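Local coordinates for HTPA Reductase (Selaginella moellendorffii, PDB 5U5N), which probably catalyses the NADH- or NADPH-dependent reduction of 4-hydroxy-tetrahydrodipicolinate to tetrahydrodipicolinate, the fourth step from aspartate in the diaminopimelate route to lysine, at residues Ala5-Asn10 and Leu29-Leu34; Glu141-Gln146 and Arg181-Asp186; His218-Ile223 and Phe233-Cys238. All blocks are in the same frame, centred on the assembly; numbering follows the deposited sequence.

How the interactions relate
Interaction 1 lies in the N-terminal, NAD-binding part of the chain, its centre about 41 Å from that of interaction 2 and about 35 Å from that of interaction 3. The other two belong to the C-terminal part, have centres about 17 Å apart, and touch where Leu185 packs on Ile222. All three are largely buried. Interaction 1 combines backbone bonds and two waters with aliphatic packing beside an edge strand. Interaction 2 has no hydrogen bond across it: a small apolar patch between helix 131-146 and the end of helix 171-182 gives way to exposed lysines. Interaction 3 is a regular antiparallel pairing whose aromatic face is covered by that same helix 171-182. The last two both border the second subunit.

Interaction 1 of 3, residues Ala5-Asn10 and Leu29-Leu34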
loop_
_atom_site.group_PDB
_atom_site.type_symbol
_atom_site.label_atom_id
_atom_site.label_comp_id
_atom_site.label_asym_id
_atom_site.label_seq_id
_atom_site.Cartn_x
_atom_site.Cartn_y
_atom_site.Cartn_z
ATOM N N ALA A 5 -20.902 -16.595 17.702
ATOM C CA ALA A 5 -22.363 -16.650 17.592
ATOM C C ALA A 5 -22.816 -17.430 16.351
ATOM O O ALA A 5 -22.154 -17.396 15.312
ATOM C CB ALA A 5 -22.900 -15.228 17.534
ATOM N N PRO A 6 -23.956 -18.119 16.434
ATOM C CA PRO A 6 -24.538 -18.689 15.219
ATOM C C PRO A 6 -25.075 -17.597 14.282
ATOM O O PRO A 6 -25.372 -16.511 14.725
ATOM C CB PRO A 6 -25.675 -19.553 15.768
ATOM C CG PRO A 6 -26.121 -18.838 16.982
ATOM C CD PRO A 6 -24.864 -18.275 17.587
ATOM N N VAL A 7 -25.141 -17.878 12.991
ATOM C CA VAL A 7 -25.561 -16.870 12.030
ATOM C C VAL A 7 -26.822 -17.294 11.257
ATOM O O VAL A 7 -26.947 -18.444 10.849
ATOM C CB VAL A 7 -24.467 -16.467 11.007
ATOM C CG1 VAL A 7 -23.342 -15.797 11.728
ATOM C CG2 VAL A 7 -23.927 -17.631 10.199
ATOM N N MET A 8 -27.705 -16.317 11.025
ATOM C CA MET A 8 -28.874 -16.497 10.176
ATOM C C MET A 8 -28.596 -15.664 8.964
ATOM O O MET A 8 -28.429 -14.449 9.070
ATOM C CB MET A 8 -30.140 -16.028 10.900
ATOM C CG MET A 8 -31.445 -16.118 10.097
ATOM S SD MET A 8 -32.767 -15.297 11.008
ATOM C CE MET A 8 -34.247 -15.905 10.164
ATOM N N VAL A 9 -28.553 -16.306 7.805
ATOM C CA VAL A 9 -28.331 -15.599 6.541
ATOM C C VAL A 9 -29.647 -15.407 5.817
ATOM O O VAL A 9 -30.240 -16.382 5.385
ATOM C CB VAL A 9 -27.339 -16.369 5.631
ATOM C CG1 VAL A 9 -27.105 -15.625 4.347
ATOM C CG2 VAL A 9 -26.040 -16.644 6.373
ATOM N N ASN A 10 -30.080 -14.138 5.710
ATOM C CA ASN A 10 -31.222 -13.701 4.910
ATOM C C ASN A 10 -30.677 -12.966 3.704
ATOM O O ASN A 10 -30.098 -11.889 3.874
ATOM C CB ASN A 10 -32.112 -12.785 5.751
ATOM C CG ASN A 10 -32.519 -13.442 7.054
ATOM O OD1 ASN A 10 -32.659 -14.656 7.112
ATOM N ND2 ASN A 10 -32.741 -12.667 8.079
ATOM N N LEU A 29 -18.616 -21.906 11.228
ATOM C CA LEU A 29 -19.683 -21.217 11.935
ATOM C C LEU A 29 -20.919 -22.078 11.924
ATOM O O LEU A 29 -21.124 -22.840 11.026
ATOM C CB LEU A 29 -20.005 -19.875 11.293
ATOM C CG LEU A 29 -18.935 -18.846 11.584
ATOM C CD1 LEU A 29 -19.297 -17.553 10.871
ATOM C CD2 LEU A 29 -18.834 -18.610 13.095
ATOM N N ARG A 30 -21.721 -21.942 12.963
ATOM C CA ARG A 30 -23.028 -22.564 13.043
ATOM C C ARG A 30 -24.103 -21.739 12.270
ATOM O O ARG A 30 -24.404 -20.605 12.623
ATOM C CB ARG A 30 -23.409 -22.652 14.494
ATOM C CG ARG A 30 -24.663 -23.434 14.703
ATOM C CD ARG A 30 -24.794 -23.607 16.164
ATOM N NE ARG A 30 -25.630 -24.744 16.469
ATOM C CZ ARG A 30 -25.962 -25.068 17.693
ATOM N NH1 ARG A 30 -25.525 -24.344 18.731
ATOM N NH2 ARG A 30 -26.715 -26.127 17.880
ATOM N N LEU A 31 -24.653 -22.342 11.219
ATOM C CA LEU A 31 -25.707 -21.770 10.403
ATOM C C LEU A 31 -27.075 -22.163 10.971
ATOM O O LEU A 31 -27.444 -23.354 10.999
ATOM C CB LEU A 31 -25.594 -22.274 8.948
ATOM C CG LEU A 31 -26.611 -21.758 7.935
ATOM C CD1 LEU A 31 -26.412 -20.286 7.657
ATOM C CD2 LEU A 31 -26.580 -22.529 6.643
ATOM N N VAL A 32 -27.842 -21.152 11.372
ATOM C CA VAL A 32 -29.202 -21.339 11.875
ATOM C C VAL A 32 -30.021 -21.879 10.695
ATOM O O VAL A 32 -29.976 -21.299 9.620
ATOM C CB VAL A 32 -29.752 -19.998 12.405
ATOM C CG1 VAL A 32 -31.228 -20.116 12.738
ATOM C CG2 VAL A 32 -28.982 -19.563 13.636
ATOM N N PRO A 33 -30.747 -23.019 10.861
ATOM C CA PRO A 33 -31.420 -23.604 9.706
ATOM C C PRO A 33 -32.788 -22.959 9.406
ATOM O O PRO A 33 -33.758 -23.661 9.061
ATOM C CB PRO A 33 -31.569 -25.058 10.127
ATOM C CG PRO A 33 -31.859 -24.951 11.576
ATOM C CD PRO A 33 -30.997 -23.823 12.074
ATOM N N LEU A 34 -32.849 -21.634 9.510
ATOM C CA LEU A 34 -33.983 -20.819 9.063
ATOM C C LEU A 34 -33.466 -19.614 8.327
ATOM O O LEU A 34 -32.438 -19.083 8.676
ATOM C CB LEU A 34 -34.830 -20.372 10.248
ATOM C CG LEU A 34 -35.623 -21.486 10.919
ATOM C CD1 LEU A 34 -35.891 -21.182 12.361
ATOM C CD2 LEU A 34 -36.927 -21.691 10.208
HETATM O O HOH W 1 -21.002 -19.923 15.161
HETATM O O HOH W 2 -29.691 -19.014 7.990
#
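Val7 and Leu31 form a single backbone bridge, and the side chains divide on the two sides of it. The amide N of Val7 gives its hydrogen to Arg30 O at 2.8 Å, almost straight down the carbonyl. On the same edge of the strand, Val7 O receives Val32 N at 2.9 Å, from a direction tilted 32° out of the carbonyl plane. Val7 splits its branches: CG1 reaches Leu29 CD1 at 4.5 Å, while CG2 lies 4.4 Å from Leu31 CD1. Leu31 starts away from strand 7-10, but with CG anti to the backbone N (chi1 -179°) its CD1 swings back to lie 3.9 Å from Val9 CG2, the two side chains crossing at about a right angle. Branched aliphatics suit this side because helix 15-27 packs on Val9 and Leu31, and helix 241-259 on Val7 and Leu29. Elsewhere Pro6 CB rests 3.9 Å from Val32 CG2, and Arg30 lays its aliphatic stem along the same proline. Met8, fully extended, runs its CG past Leu34 O at 3.4 Å; helix 61-71 covers Met8, Val32 and Leu34. Beyond the bridge a water takes over: it accepts from Val9 N at 2.9 Å and donates to both Val32 O and Leu34 O. A second water accepts from Arg30 N and donates weakly to Ala5 O. Strand 7-10 is the outermost in the chain's parallel Rossmann sheet, bonded on its other edge to strand 76-79, and residues 29-34 bring the chain back beside it after helix 15-27. The NAD-binding residue Asp11 follows directly. Across the contact the polar bonds run backbone to backbone or through water, so the side chains that meet there can be mainly apolar.

Interaction 2 of 3, residues Glu141-Gln146 and Arg181-Asp186; sequences EIMAKQ and RKLGLD
Ala144 and Leu183 bring their CA atoms to within 5.3 Å of each other, where helix 131-146 passes the end of helix 171-182 and Gly184, at positive phi (98°), closes that helix in a Schellman motif. Alanine suits this close approach: its single methyl, CB, touches Leu183 CG at 3.9 Å and also meets Lys182 CB. Leu183 CD2 slips beside the helix backbone, 3.7 Å from Ala144 CA. Leu183 CD2 also meets Met143 SD at 3.5 Å, and the methionine, bent at both chi2 (-91°) and chi3, lies across the leucine at about a right angle. Shortening Leu183 to an alanine is likely to deprive Met143 SD and CE of this packing and open a gap beside Ala144. Toward solvent, two extended lysines take over, Lys182 NZ lying 3.4 Å from Lys145 CE. Their ammonium groups are 4.4 Å apart, a repulsion probably eased by the salt bridge from Lys145 NZ to Glu141 OE2 one turn back (3.2 Å, a weak hydrogen bond). The loop after helix 131-146 bonds through Gly149 and Phe151 to the backbones of Lys182 and Leu183. Helix 131-146 also meets the second subunit, Ile142 packing on its Ile142 and Met143 on its Ala139, and Gln146 NE2 bonding to its Glu274, while Leu185 reaches Ile222 on strand 215-223.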
loop_
_atom_site.group_PDB
_atom_site.type_symbol
_atom_site.label_atom_id
_atom_site.label_comp_id
_atom_site.label_asym_id
_atom_site.label_seq_id
_atom_site.Cartn_x
_atom_site.Cartn_y
_atom_site.Cartn_z
ATOM N N GLU A 141 -5.071 5.843 1.214
ATOM C CA GLU A 141 -5.522 7.140 1.693
ATOM C C GLU A 141 -4.723 7.704 2.869
ATOM O O GLU A 141 -4.507 8.950 2.991
ATOM C CB GLU A 141 -7.011 7.069 2.072
ATOM C CG GLU A 141 -7.654 8.438 2.354
ATOM C CD GLU A 141 -8.418 8.443 3.673
ATOM O OE1 GLU A 141 -7.757 8.045 4.691
ATOM O OE2 GLU A 141 -9.641 8.827 3.710
ATOM N N ILE A 142 -4.332 6.805 3.763
ATOM C CA ILE A 142 -3.488 7.214 4.877
ATOM C C ILE A 142 -2.147 7.701 4.309
ATOM O O ILE A 142 -1.696 8.823 4.622
ATOM C CB ILE A 142 -3.274 6.086 5.883
ATOM C CG1 ILE A 142 -4.564 5.855 6.669
ATOM C CG2 ILE A 142 -2.163 6.449 6.852
ATOM C CD1 ILE A 142 -4.611 4.488 7.312
ATOM N N MET A 143 -1.554 6.862 3.468
ATOM C CA MET A 143 -0.300 7.194 2.774
ATOM C C MET A 143 -0.398 8.566 2.082
ATOM O O MET A 143 0.471 9.406 2.229
ATOM C CB MET A 143 0.030 6.096 1.750
ATOM C CG MET A 143 1.441 6.167 1.225
ATOM S SD MET A 143 1.592 7.164 -0.267
ATOM C CE MET A 143 1.168 5.851 -1.440
ATOM N N ALA A 144 -1.498 8.773 1.361
ATOM C CA ALA A 144 -1.751 9.996 0.623
ATOM C C ALA A 144 -1.801 11.237 1.500
ATOM O O ALA A 144 -1.207 12.276 1.115
ATOM C CB ALA A 144 -3.041 9.880 -0.114
ATOM N N LYS A 145 -2.424 11.137 2.676
ATOM C CA LYS A 145 -2.471 12.264 3.602
ATOM C C LYS A 145 -1.127 12.564 4.312
ATOM O O LYS A 145 -0.745 13.712 4.477
ATOM C CB LYS A 145 -3.582 12.066 4.609
ATOM C CG LYS A 145 -4.915 12.338 3.959
ATOM C CD LYS A 145 -6.052 12.143 4.935
ATOM C CE LYS A 145 -7.363 12.437 4.220
ATOM N NZ LYS A 145 -8.554 11.703 4.748
ATOM N N GLN A 146 -0.428 11.515 4.723
ATOM C CA GLN A 146 0.920 11.600 5.245
ATOM C C GLN A 146 1.945 12.203 4.278
ATOM O O GLN A 146 2.791 12.933 4.734
ATOM C CB GLN A 146 1.442 10.228 5.657
ATOM C CG GLN A 146 2.550 10.334 6.668
ATOM C CD GLN A 146 3.035 8.976 7.117
ATOM O OE1 GLN A 146 2.356 7.956 6.943
ATOM N NE2 GLN A 146 4.250 8.954 7.686
ATOM N N ARG A 181 -4.758 11.792 -6.128
ATOM C CA ARG A 181 -4.749 13.239 -6.265
ATOM C C ARG A 181 -4.044 13.938 -5.120
ATOM O O ARG A 181 -3.371 14.944 -5.347
ATOM C CB ARG A 181 -6.170 13.824 -6.375
ATOM C CG ARG A 181 -6.817 13.525 -7.698
ATOM C CD ARG A 181 -8.031 14.410 -7.990
ATOM N NE ARG A 181 -8.758 13.774 -9.088
ATOM C CZ ARG A 181 -9.864 13.049 -8.973
ATOM N NH1 ARG A 181 -10.467 12.884 -7.782
ATOM N NH2 ARG A 181 -10.378 12.504 -10.079
ATOM N N LYS A 182 -4.208 13.450 -3.900
ATOM C CA LYS A 182 -3.496 14.026 -2.779
ATOM C C LYS A 182 -1.984 13.776 -2.869
ATOM O O LYS A 182 -1.219 14.518 -2.291
ATOM C CB LYS A 182 -4.038 13.503 -1.463
ATOM C CG LYS A 182 -5.457 13.929 -1.236
ATOM C CD LYS A 182 -5.845 13.816 0.223
ATOM C CE LYS A 182 -7.343 14.111 0.378
ATOM N NZ LYS A 182 -7.706 14.701 1.701
ATOM N N LEU A 183 -1.595 12.726 -3.590
ATOM C CA LEU A 183 -0.200 12.421 -3.875
ATOM C C LEU A 183 0.360 13.229 -5.064
ATOM O O LEU A 183 1.558 13.074 -5.448
ATOM C CB LEU A 183 -0.048 10.912 -4.086
ATOM C CG LEU A 183 -0.225 10.063 -2.821
ATOM C CD1 LEU A 183 -0.517 8.603 -3.183
ATOM C CD2 LEU A 183 0.991 10.169 -1.916
ATOM N N GLY A 184 -0.486 14.108 -5.624
ATOM C CA GLY A 184 -0.081 15.090 -6.606
ATOM C C GLY A 184 -0.365 14.677 -8.033
ATOM O O GLY A 184 0.123 15.329 -8.950
ATOM N N LEU A 185 -1.141 13.608 -8.242
ATOM C CA LEU A 185 -1.550 13.217 -9.592
ATOM C C LEU A 185 -2.772 14.051 -10.019
ATOM O O LEU A 185 -3.603 14.427 -9.201
ATOM C CB LEU A 185 -1.774 11.716 -9.664
ATOM C CG LEU A 185 -0.396 11.006 -9.436
ATOM C CD1 LEU A 185 -0.397 9.889 -8.423
ATOM C CD2 LEU A 185 0.226 10.567 -10.754
ATOM N N ASP A 186 -2.794 14.396 -11.291
ATOM C CA ASP A 186 -3.752 15.363 -11.844
ATOM C C ASP A 186 -4.436 14.495 -12.862
ATOM O O ASP A 186 -3.815 14.045 -13.815
ATOM C CB ASP A 186 -3.027 16.593 -12.462
ATOM C CG ASP A 186 -2.142 17.348 -11.407
ATOM O OD1 ASP A 186 -2.712 17.621 -10.339
ATOM O OD2 ASP A 186 -0.882 17.541 -11.559
#

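Interaction 3 of 3, residues His218-Ile223 and Phe233-Cys238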
loop_
_atom_site.group_PDB
_atom_site.type_symbol
_atom_site.label_atom_id
_atom_site.label_comp_id
_atom_site.label_asym_id
_atom_site.label_seq_id
_atom_site.Cartn_x
_atom_site.Cartn_y
_atom_site.Cartn_z
ATOM N N HIS A 218 -8.975 -4.014 -11.255
ATOM C CA HIS A 218 -8.448 -2.657 -11.304
ATOM C C HIS A 218 -6.901 -2.665 -11.477
ATOM O O HIS A 218 -6.219 -3.501 -10.893
ATOM C CB HIS A 218 -8.751 -1.939 -9.996
ATOM C CG HIS A 218 -10.196 -1.941 -9.608
ATOM N ND1 HIS A 218 -10.809 -3.037 -9.053
ATOM C CD2 HIS A 218 -11.143 -0.978 -9.691
ATOM C CE1 HIS A 218 -12.078 -2.751 -8.821
ATOM N NE2 HIS A 218 -12.307 -1.506 -9.201
ATOM N N THR A 219 -6.406 -1.728 -12.279
ATOM C CA THR A 219 -4.987 -1.500 -12.535
ATOM C C THR A 219 -4.728 0.006 -12.467
ATOM O O THR A 219 -5.384 0.785 -13.183
ATOM C CB THR A 219 -4.582 -1.982 -13.941
ATOM O OG1 THR A 219 -4.808 -3.389 -14.058
ATOM C CG2 THR A 219 -3.090 -1.717 -14.211
ATOM N N TYR A 220 -3.784 0.413 -11.622
ATOM C CA TYR A 220 -3.344 1.790 -11.485
ATOM C C TYR A 220 -1.855 1.841 -11.879
ATOM O O TYR A 220 -1.032 1.093 -11.303
ATOM C CB TYR A 220 -3.508 2.271 -10.043
ATOM C CG TYR A 220 -4.848 1.966 -9.414
ATOM C CD1 TYR A 220 -5.119 0.725 -8.852
ATOM C CD2 TYR A 220 -5.864 2.929 -9.387
ATOM C CE1 TYR A 220 -6.363 0.448 -8.285
ATOM C CE2 TYR A 220 -7.114 2.651 -8.823
ATOM C CZ TYR A 220 -7.342 1.417 -8.277
ATOM O OH TYR A 220 -8.556 1.148 -7.727
ATOM N N LYS A 221 -1.519 2.661 -12.874
ATOM C CA LYS A 221 -0.123 2.825 -13.276
ATOM C C LYS A 221 0.318 4.260 -13.077
ATOM O O LYS A 221 -0.369 5.186 -13.490
ATOM C CB LYS A 221 0.096 2.471 -14.726
ATOM C CG LYS A 221 -0.644 1.252 -15.186
ATOM C CD LYS A 221 -0.220 0.933 -16.608
ATOM C CE LYS A 221 -1.034 -0.202 -17.226
ATOM N NZ LYS A 221 -0.126 -0.980 -18.150
ATOM N N ILE A 222 1.487 4.419 -12.471
ATOM C CA ILE A 222 2.028 5.714 -12.101
ATOM C C ILE A 222 3.463 5.789 -12.644
ATOM O O ILE A 222 4.319 4.973 -12.254
ATOM C CB ILE A 222 2.024 5.914 -10.571
ATOM C CG1 ILE A 222 0.727 5.423 -9.915
ATOM C CG2 ILE A 222 2.189 7.379 -10.235
ATOM C CD1 ILE A 222 0.727 5.523 -8.397
ATOM N N ILE A 223 3.716 6.755 -13.537
ATOM C CA ILE A 223 4.960 6.842 -14.283
ATOM C C ILE A 223 5.609 8.227 -14.104
ATOM O O ILE A 223 4.934 9.244 -14.186
ATOM C CB ILE A 223 4.717 6.587 -15.786
ATOM C CG1 ILE A 223 4.059 5.233 -16.016
ATOM C CG2 ILE A 223 6.039 6.633 -16.574
ATOM C CD1 ILE A 223 3.296 5.167 -17.333
ATOM N N PHE A 233 -0.184 -0.996 -9.439
ATOM C CA PHE A 233 -0.941 -1.656 -8.400
ATOM C C PHE A 233 -2.190 -2.259 -9.034
ATOM O O PHE A 233 -2.867 -1.587 -9.818
ATOM C CB PHE A 233 -1.381 -0.722 -7.275
ATOM C CG PHE A 233 -0.314 0.152 -6.750
ATOM C CD1 PHE A 233 0.874 -0.366 -6.272
ATOM C CD2 PHE A 233 -0.496 1.515 -6.716
ATOM C CE1 PHE A 233 1.881 0.472 -5.830
ATOM C CE2 PHE A 233 0.505 2.358 -6.284
ATOM C CZ PHE A 233 1.692 1.844 -5.832
ATOM N N LYS A 234 -2.451 -3.525 -8.707
ATOM C CA LYS A 234 -3.623 -4.246 -9.146
ATOM C C LYS A 234 -4.352 -4.882 -7.981
ATOM O O LYS A 234 -3.709 -5.430 -7.069
ATOM C CB LYS A 234 -3.259 -5.392 -10.065
ATOM C CG LYS A 234 -2.807 -4.983 -11.425
ATOM C CD LYS A 234 -2.580 -6.199 -12.299
ATOM C CE LYS A 234 -2.141 -5.717 -13.662
ATOM N NZ LYS A 234 -1.599 -6.858 -14.453
ATOM N N HIS A 235 -5.679 -4.864 -8.064
ATOM C CA HIS A 235 -6.507 -5.696 -7.226
ATOM C C HIS A 235 -7.653 -6.251 -8.075
ATOM O O HIS A 235 -8.397 -5.502 -8.683
ATOM C CB HIS A 235 -6.926 -4.982 -5.939
ATOM C CG HIS A 235 -7.666 -3.695 -6.138
ATOM N ND1 HIS A 235 -9.036 -3.636 -6.227
ATOM C CD2 HIS A 235 -7.234 -2.410 -6.138
ATOM C CE1 HIS A 235 -9.414 -2.377 -6.367
ATOM N NE2 HIS A 235 -8.334 -1.607 -6.312
ATOM N N ASN A 236 -7.676 -7.580 -8.185
ATOM C CA ASN A 236 -8.490 -8.321 -9.118
ATOM C C ASN A 236 -9.340 -9.322 -8.338
ATOM O O ASN A 236 -8.784 -10.191 -7.662
ATOM C CB ASN A 236 -7.593 -9.071 -10.097
ATOM C CG ASN A 236 -6.883 -8.159 -11.068
ATOM O OD1 ASN A 236 -7.163 -6.950 -11.167
ATOM N ND2 ASN A 236 -5.982 -8.748 -11.829
ATOM N N VAL A 237 -10.672 -9.195 -8.434
ATOM C CA VAL A 237 -11.606 -10.082 -7.777
ATOM C C VAL A 237 -12.435 -10.847 -8.803
ATOM O O VAL A 237 -12.975 -10.224 -9.725
ATOM C CB VAL A 237 -12.569 -9.295 -6.877
ATOM C CG1 VAL A 237 -13.706 -10.190 -6.343
ATOM C CG2 VAL A 237 -11.782 -8.699 -5.719
ATOM N N CYS A 238 -12.520 -12.171 -8.628
ATOM C CA CYS A 238 -13.290 -13.040 -9.469
ATOM C C CYS A 238 -14.459 -13.561 -8.610
ATOM O O CYS A 238 -14.218 -14.155 -7.557
ATOM C CB CYS A 238 -12.457 -14.230 -9.964
ATOM S SG CYS A 238 -11.239 -13.893 -11.270
HETATM O O HOH W 3 -11.062 -5.158 -7.264
#
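His235 O is gripped three times: by His218 N at 3.0 Å, more weakly by His218 ND1 at 3.5 Å, and by a water that donates to it and also lies 2.7 Å from His235 ND1. The ND1-H of His218 is divided between His235 O and this water, weakly to each, while its NE2 bonds to Ser170 OG. The His235 ring, its CG held between backbone N and carbonyl carbon (chi1 58°), leans across so that CE1 lies over one face of the His218 ring, near the rim; the planes are 25° apart and barely overlap. At the ring's edge, His235 NE2 shares a hydrogen bond with Tyr220 OH at 3.1 Å. Histidine suits both places, its flat ring packing while its nitrogens bond at the rim. The strands form an antiparallel hairpin, and residues 233-236 pair in turn with a strand of the second subunit, carrying the sheet across the dimer interface. Tyr220 N reaches Phe233 O at 2.8 Å. Helix 171-182 covers this aromatic face, where Ile222 CD1 packs obliquely 3.8 Å from Phe233 CE2. On the opposite face the non-hydrogen-bonded pair Thr219 and Lys234 run side by side, the extended lysine passing Thr219 OG1 with its CE at 3.6 Å.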